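Local atomic coordinates of KLLA0E08119p (Kluyveromyces lactis, PDB entry 3VA7), a protein that probably carboxylates urea to urea-1-carboxylate using ATP, hydrogencarbonate and biotin, this piece of it carrying the biotin carboxylase, carboxyltransferase and biotin-carrying domains. Residues L855-L859 against N860-R864; N977-S981 against A982-V986. All blocks are in the same frame, centred on the assembly; numbering follows the deposited sequence.

Contact 1: L855-L859 against N860-R864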
loop_
_atom_site.group_PDB
_atom_site.type_symbol
_atom_site.label_atom_id
_atom_site.label_comp_id
_atom_site.label_asym_id
_atom_site.label_seq_id
_atom_site.Cartn_x
_atom_site.Cartn_y
_atom_site.Cartn_z
ATOM N N LEU A 855 -5.679 34.965 16.413
ATOM C CA LEU A 855 -6.276 33.887 15.590
ATOM C C LEU A 855 -6.568 34.417 14.151
ATOM O O LEU A 855 -7.635 34.975 13.834
ATOM C CB LEU A 855 -7.478 33.198 16.283
ATOM C CG LEU A 855 -7.402 32.747 17.784
ATOM C CD1 LEU A 855 -8.700 32.051 18.268
ATOM C CD2 LEU A 855 -6.159 31.892 18.192
ATOM N N GLU A 856 -5.564 34.237 13.298
ATOM C CA GLU A 856 -5.362 35.089 12.150
ATOM C C GLU A 856 -4.259 34.488 11.270
ATOM O O GLU A 856 -3.287 33.871 11.782
ATOM C CB GLU A 856 -4.879 36.438 12.634
ATOM C CG GLU A 856 -4.948 37.515 11.617
ATOM C CD GLU A 856 -6.319 38.151 11.590
ATOM O OE1 GLU A 856 -6.429 39.256 10.989
ATOM O OE2 GLU A 856 -7.272 37.547 12.181
ATOM N N PHE A 857 -4.398 34.647 9.960
ATOM C CA PHE A 857 -3.383 34.183 9.091
ATOM C C PHE A 857 -2.576 35.409 8.733
ATOM O O PHE A 857 -3.130 36.519 8.655
ATOM C CB PHE A 857 -3.945 33.532 7.841
ATOM C CG PHE A 857 -2.954 33.426 6.753
ATOM C CD1 PHE A 857 -2.023 32.408 6.750
ATOM C CD2 PHE A 857 -2.912 34.389 5.741
ATOM C CE1 PHE A 857 -1.082 32.310 5.741
ATOM C CE2 PHE A 857 -1.940 34.331 4.715
ATOM C CZ PHE A 857 -1.011 33.293 4.717
ATOM N N ASP A 858 -1.279 35.170 8.507
ATOM C CA ASP A 858 -0.284 36.141 8.134
ATOM C C ASP A 858 0.879 35.314 7.572
ATOM O O ASP A 858 1.485 34.541 8.303
ATOM C CB ASP A 858 0.135 36.932 9.393
ATOM C CG ASP A 858 1.236 37.946 9.117
ATOM O OD1 ASP A 858 1.419 38.879 9.939
ATOM O OD2 ASP A 858 1.942 37.790 8.100
ATOM N N LEU A 859 1.169 35.444 6.280
ATOM C CA LEU A 859 2.298 34.731 5.681
ATOM C C LEU A 859 3.620 34.830 6.449
ATOM O O LEU A 859 4.388 33.859 6.459
ATOM C CB LEU A 859 2.577 35.221 4.276
ATOM C CG LEU A 859 2.344 34.331 3.056
ATOM C CD1 LEU A 859 2.890 35.018 1.837
ATOM C CD2 LEU A 859 2.962 32.976 3.212
ATOM N N ASN A 860 3.909 35.984 7.071
ATOM C CA ASN A 860 5.185 36.146 7.764
ATOM C C ASN A 860 5.420 35.102 8.860
ATOM O O ASN A 860 6.522 34.513 8.976
ATOM C CB ASN A 860 5.330 37.554 8.309
ATOM C CG ASN A 860 5.779 38.541 7.236
ATOM O OD1 ASN A 860 6.639 38.245 6.388
ATOM N ND2 ASN A 860 5.167 39.707 7.247
ATOM N N ILE A 861 4.379 34.884 9.657
ATOM C CA ILE A 861 4.348 33.838 10.644
ATOM C C ILE A 861 4.737 32.427 10.079
ATOM O O ILE A 861 5.339 31.597 10.774
ATOM C CB ILE A 861 2.983 33.900 11.349
ATOM C CG1 ILE A 861 3.004 35.072 12.344
ATOM C CG2 ILE A 861 2.640 32.614 11.988
ATOM C CD1 ILE A 861 1.632 35.355 13.053
ATOM N N CYS A 862 4.459 32.168 8.822
ATOM C CA CYS A 862 4.841 30.898 8.244
ATOM C C CYS A 862 6.322 30.867 8.081
ATOM O O CYS A 862 6.947 29.830 8.285
ATOM C CB CYS A 862 4.172 30.644 6.843
ATOM S SG CYS A 862 2.375 30.770 6.919
ATOM N N TYR A 863 6.907 31.983 7.654
ATOM C CA TYR A 863 8.348 31.999 7.527
ATOM C C TYR A 863 8.982 31.881 8.921
ATOM O O TYR A 863 9.993 31.176 9.108
ATOM C CB TYR A 863 8.856 33.201 6.776
ATOM C CG TYR A 863 10.308 33.024 6.465
ATOM C CD1 TYR A 863 10.746 31.933 5.717
ATOM C CD2 TYR A 863 11.267 33.912 6.987
ATOM C CE1 TYR A 863 12.094 31.749 5.464
ATOM C CE2 TYR A 863 12.637 33.745 6.725
ATOM C CZ TYR A 863 13.035 32.671 5.975
ATOM O OH TYR A 863 14.392 32.497 5.722
ATOM N N ARG A 864 8.314 32.471 9.900
ATOM C CA ARG A 864 8.808 32.498 11.251
ATOM C C ARG A 864 8.891 31.101 11.851
ATOM O O ARG A 864 9.865 30.782 12.594
ATOM C CB ARG A 864 7.948 33.428 12.117
ATOM C CG ARG A 864 8.280 33.406 13.593
ATOM C CD ARG A 864 7.704 34.625 14.244
ATOM N NE ARG A 864 8.412 34.859 15.490
ATOM C CZ ARG A 864 9.381 35.770 15.699
ATOM N NH1 ARG A 864 9.769 36.640 14.755
ATOM N NH2 ARG A 864 9.973 35.799 16.895
#
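Asp858 caps the first turn of the helix that runs on through Asn860-Arg864: its carboxylate oxygen OD2 accepts from the backbone N of Asn860 at 2.9 Å, the N-cap bond of this helix. The N-H arrives from above the carboxylate plane, 37° out of it, and the bond is bent. CG of Asp858 lies anti to the backbone N (chi1 177°), which swings the carboxylate forward over the start of the helix, where the N-terminal end of the helix dipole would be expected to favour its negative charge. With an alanine here, the N-H of Asn860 would probably lose its side-chain acceptor, and the first turn is likely to be less firmly held. One residue on, Leu859 O accepts from Cys862 N at 2.9 Å and, weakly, from Tyr863 N at 3.4 Å. The carboxylate of Asp858 and the amide of Asn860 are tilted 55° apart; that amide turns its OD1 to Trp921. Packing around Cys862 follows. Cys862 SG sits 4.0 Å from Phe857 CE1, an oblique sulfur-aromatic contact, and CD2 of Leu859 approaches the same sulfur at 4.4 Å. The Phe857 ring also carries Leu859 N over one face, offset toward the rim. The loop after strand 847-852 leads into helix 859-875, with Leu859 lying on His1109 and Tyr1112 of helix 1109-1117, Ile861 on Tyr852, and Phe857 and Cys862 both against Leu987 of strand 984-989.

Contact 2: N977-S981 against A982-V986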
loop_
_atom_site.group_PDB
_atom_site.type_symbol
_atom_site.label_atom_id
_atom_site.label_comp_id
_atom_site.label_asym_id
_atom_site.label_seq_id
_atom_site.Cartn_x
_atom_site.Cartn_y
_atom_site.Cartn_z
ATOM N N ASN A 977 -14.363 29.498 -10.812
ATOM C CA ASN A 977 -13.344 30.345 -11.390
ATOM C C ASN A 977 -12.175 30.546 -10.472
ATOM O O ASN A 977 -11.030 30.595 -10.959
ATOM C CB ASN A 977 -13.869 31.737 -11.759
ATOM C CG ASN A 977 -14.809 31.733 -12.956
ATOM O OD1 ASN A 977 -14.768 30.826 -13.831
ATOM N ND2 ASN A 977 -15.673 32.778 -13.014
ATOM N N MET A 978 -12.422 30.695 -9.160
ATOM C CA MET A 978 -11.290 30.922 -8.301
ATOM C C MET A 978 -10.464 29.673 -8.171
ATOM O O MET A 978 -9.235 29.761 -8.232
ATOM C CB MET A 978 -11.605 31.586 -6.979
ATOM C CG MET A 978 -11.935 30.700 -5.915
ATOM S SD MET A 978 -10.554 29.906 -5.065
ATOM C CE MET A 978 -11.535 29.274 -3.714
ATOM N N LEU A 979 -11.099 28.510 -8.105
ATOM C CA LEU A 979 -10.320 27.298 -8.079
ATOM C C LEU A 979 -9.351 27.169 -9.248
ATOM O O LEU A 979 -8.264 26.555 -9.122
ATOM C CB LEU A 979 -11.226 26.099 -8.016
ATOM C CG LEU A 979 -11.994 26.055 -6.700
ATOM C CD1 LEU A 979 -13.224 25.263 -6.920
ATOM C CD2 LEU A 979 -11.081 25.410 -5.648
ATOM N N TYR A 980 -9.704 27.771 -10.380
ATOM C CA TYR A 980 -8.839 27.674 -11.560
ATOM C C TYR A 980 -8.011 28.943 -11.784
ATOM O O TYR A 980 -7.353 29.076 -12.804
ATOM C CB TYR A 980 -9.670 27.373 -12.822
ATOM C CG TYR A 980 -10.314 26.015 -12.841
ATOM C CD1 TYR A 980 -9.535 24.874 -12.778
ATOM C CD2 TYR A 980 -11.693 25.871 -12.935
ATOM C CE1 TYR A 980 -10.090 23.635 -12.835
ATOM C CE2 TYR A 980 -12.259 24.619 -12.994
ATOM C CZ TYR A 980 -11.451 23.479 -12.949
ATOM O OH TYR A 980 -11.964 22.161 -12.986
ATOM N N SER A 981 -8.063 29.899 -10.869
ATOM C CA SER A 981 -7.116 31.030 -11.012
ATOM C C SER A 981 -6.259 31.339 -9.762
ATOM O O SER A 981 -5.347 32.122 -9.824
ATOM C CB SER A 981 -7.825 32.297 -11.552
ATOM O OG SER A 981 -8.937 32.589 -10.775
ATOM N N ALA A 982 -6.587 30.715 -8.642
ATOM C CA ALA A 982 -5.921 30.978 -7.380
ATOM C C ALA A 982 -4.514 30.342 -7.389
ATOM O O ALA A 982 -4.224 29.427 -8.169
ATOM C CB ALA A 982 -6.766 30.468 -6.205
ATOM N N LYS A 983 -3.625 30.918 -6.590
ATOM C CA LYS A 983 -2.302 30.352 -6.399
ATOM C C LYS A 983 -2.245 29.918 -4.937
ATOM O O LYS A 983 -2.251 30.758 -4.010
ATOM C CB LYS A 983 -1.258 31.361 -6.767
ATOM C CG LYS A 983 -0.806 31.313 -8.207
ATOM C CD LYS A 983 0.086 32.515 -8.433
ATOM C CE LYS A 983 0.212 32.888 -9.885
ATOM N NZ LYS A 983 0.723 34.287 -9.922
ATOM N N PHE A 984 -2.331 28.597 -4.746
ATOM C CA PHE A 984 -2.458 28.027 -3.424
ATOM C C PHE A 984 -1.075 27.714 -2.861
ATOM O O PHE A 984 -0.373 26.836 -3.385
ATOM C CB PHE A 984 -3.243 26.745 -3.519
ATOM C CG PHE A 984 -4.670 26.926 -3.878
ATOM C CD1 PHE A 984 -5.122 26.578 -5.122
ATOM C CD2 PHE A 984 -5.580 27.436 -2.951
ATOM C CE1 PHE A 984 -6.482 26.724 -5.451
ATOM C CE2 PHE A 984 -6.933 27.586 -3.261
ATOM C CZ PHE A 984 -7.375 27.230 -4.532
ATOM N N MET A 985 -0.667 28.470 -1.831
ATOM C CA MET A 985 0.576 28.193 -1.128
ATOM C C MET A 985 0.368 27.132 -0.026
ATOM O O MET A 985 -0.438 27.348 0.920
ATOM C CB MET A 985 1.161 29.459 -0.517
ATOM C CG MET A 985 2.478 29.142 0.240
ATOM S SD MET A 985 3.541 30.555 0.552
ATOM C CE MET A 985 4.407 30.698 -1.001
ATOM N N VAL A 986 1.073 25.998 -0.154
ATOM C CA VAL A 986 1.065 24.983 0.904
ATOM C C VAL A 986 1.624 25.556 2.215
ATOM O O VAL A 986 2.756 26.077 2.250
ATOM C CB VAL A 986 1.912 23.803 0.496
ATOM C CG1 VAL A 986 1.791 22.711 1.494
ATOM C CG2 VAL A 986 1.508 23.384 -0.865
HETATM O O HOH W 1 -5.558 27.534 -9.896
#
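Ala982 N donates to Met978 O at 2.8 Å, meeting the carbonyl oxygen nearly head-on (C=O...N angle 163°). The same oxygen also takes Ser981 N, so two successive N-H groups close the C-terminal end of helix 972-979. The CB of Ala982 rests 4.0 Å from SD of Met978 and lies over one face of the Phe984 ring, offset toward its rim. A water lies within hydrogen-bonding distance of both Ala982 O (2.9 Å) and Leu979 O. This is a helix-to-strand connection in the carboxyltransferase domain: Tyr980 is the first residue to leave helical geometry, Lys983 bonds through its backbone to Leu1002, just after strand 997-1001, and Phe984 to Val1076 of strand 1075-1081. Phe984 then turns its ring back toward the helix end, CG lying beside its own backbone N (chi1 -68°). There CZ meets Met978 SD at 4.2 Å in an oblique Met-aromatic contact, and the bend of the methionine chain at chi2 (81°) helps bring the sulfur round. CD2 of Leu979 touches the same CZ at 4.3 Å, while Leu979 O lies at the ring edge, near its plane. Ala999 and Pro1001 of strand 997-1001 also pack against the Phe984 side chain.

Along the chain contact 1 closes before contact 2 opens, and their centres lie about 19 Å apart, both in the carboxyltransferase part, in the region of subdomains C and D. Contact 1 starts helix 859-875 after strand 847-852 of a five-stranded antiparallel sheet; contact 2 ends helix 972-979 and leads into strand 984-989 of a mixed sheet. The two meet where Leu859 CD2 packs on Met985 SD at 3.6 Å. Through this contact the start of helix 859-875 packs against strand 984-989 of the mixed sheet. That strand also heads toward the urea pocket, which includes Asp991 and Val992, with the Phe984 side chain about 13 Å from the bound urea.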